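Local coordinates for protein beta-fructofuranosidase (Arabidopsis thaliana, PDB 2OXB) that hydrolyses sucrose and 1-kestose, and less readily neokestose and levan, as a cell-wall beta-fructofuranosidase of glycoside hydrolase family 32, at residues D466-P469 / H470-L473. The protein carries 1 engineered substitution. Numbering follows the deposited sequence.
Sequences DINP and HQPL
Asn468 and His470 set their side chains alongside each other on the exposed side of a tight turn, both pointing the same way. The amide plane of Asn468 stands almost perpendicular to the imidazole, 88° apart, and its ND2 end lies by the base of the ring. His470 CG is turned anti to its own carbonyl carbon, beside the backbone N, which sets the start of the ring beside Asn468 ND2. Gln471 comes in from the other end of the turn: its chain bends at chi2 (-88°), bringing OE1 to 3.5 Å from Asn468 CB. The amide planes of Asn468 and Gln471 are 51° apart. The backbone beneath is a type I beta turn from Asn468 to Gln471, with Pro469 and His470 at its corners, in the connection between strands 461-465 and 473-480 of the C-terminal beta-sandwich domain. Gln471 N donates to Asn468 O across 3.0 Å and closes the turn. On the buried side the contacts are apolar. Leu473 CD2 lies 4.1 Å from Pro469 CA, and Ile467 CD1 reaches Leu473 CB at 4.3 Å. Pro469 and Ile467 also pack on Val441 of strand 439-446, while Leu473, at the start of its strand, touches Phe427 and its backbone hydrogen-bonds to that of Phe373.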
# COMPACT_ATOMS: atom_id res chain seq x y z
N ASP A 466 -15.05 -9.14 -3.43
CA ASP A 466 -16.41 -9.19 -2.90
C ASP A 466 -17.33 -8.26 -3.65
O ASP A 466 -17.70 -7.18 -3.17
CB ASP A 466 -16.44 -8.84 -1.41
CG ASP A 466 -17.78 -9.23 -0.77
OD1 ASP A 466 -18.12 -10.43 -0.80
OD2 ASP A 466 -18.47 -8.33 -0.23
N ILE A 467 -17.68 -8.69 -4.85
CA ILE A 467 -18.58 -7.94 -5.71
C ILE A 467 -19.60 -8.94 -6.13
O ILE A 467 -19.42 -10.14 -5.93
CB ILE A 467 -17.86 -7.41 -6.96
CG1 ILE A 467 -17.05 -8.55 -7.59
CG2 ILE A 467 -16.99 -6.21 -6.59
CD1 ILE A 467 -16.19 -8.13 -8.77
N ASN A 468 -20.69 -8.45 -6.71
CA ASN A 468 -21.72 -9.35 -7.17
C ASN A 468 -21.62 -9.46 -8.68
O ASN A 468 -21.91 -8.51 -9.39
CB ASN A 468 -23.10 -8.84 -6.78
CG ASN A 468 -24.06 -9.96 -6.51
OD1 ASN A 468 -24.11 -10.48 -5.39
ND2 ASN A 468 -24.80 -10.38 -7.53
N PRO A 469 -21.18 -10.61 -9.19
CA PRO A 469 -21.03 -10.85 -10.62
C PRO A 469 -22.32 -10.69 -11.42
O PRO A 469 -22.33 -10.86 -12.64
CB PRO A 469 -20.45 -12.27 -10.68
CG PRO A 469 -21.01 -12.93 -9.47
CD PRO A 469 -20.88 -11.84 -8.42
N HIS A 470 -23.41 -10.35 -10.73
CA HIS A 470 -24.71 -10.12 -11.37
C HIS A 470 -24.62 -8.81 -12.15
O HIS A 470 -25.17 -8.70 -13.25
CB HIS A 470 -25.84 -10.01 -10.36
CG HIS A 470 -26.51 -11.31 -10.04
ND1 HIS A 470 -27.76 -11.38 -9.47
CD2 HIS A 470 -26.09 -12.59 -10.19
CE1 HIS A 470 -28.08 -12.64 -9.28
NE2 HIS A 470 -27.09 -13.40 -9.72
N GLN A 471 -23.95 -7.83 -11.55
CA GLN A 471 -23.78 -6.55 -12.23
C GLN A 471 -22.44 -6.66 -12.92
O GLN A 471 -21.78 -7.69 -12.85
CB GLN A 471 -23.76 -5.37 -11.25
CG GLN A 471 -23.77 -5.74 -9.79
CD GLN A 471 -25.17 -5.91 -9.25
OE1 GLN A 471 -25.36 -6.49 -8.18
NE2 GLN A 471 -26.15 -5.39 -9.98
N PRO A 472 -22.03 -5.60 -13.64
CA PRO A 472 -20.73 -5.64 -14.33
C PRO A 472 -19.50 -5.58 -13.40
O PRO A 472 -19.54 -5.00 -12.31
CB PRO A 472 -20.81 -4.44 -15.28
CG PRO A 472 -21.74 -3.50 -14.56
CD PRO A 472 -22.81 -4.42 -14.06
N LEU A 473 -18.41 -6.20 -13.82
CA LEU A 473 -17.20 -6.19 -13.01
C LEU A 473 -16.22 -5.13 -13.47
O LEU A 473 -15.85 -5.06 -14.65
CB LEU A 473 -16.51 -7.56 -13.03
CG LEU A 473 -17.09 -8.64 -13.94
CD1 LEU A 473 -16.02 -9.67 -14.17
CD2 LEU A 473 -18.35 -9.25 -13.33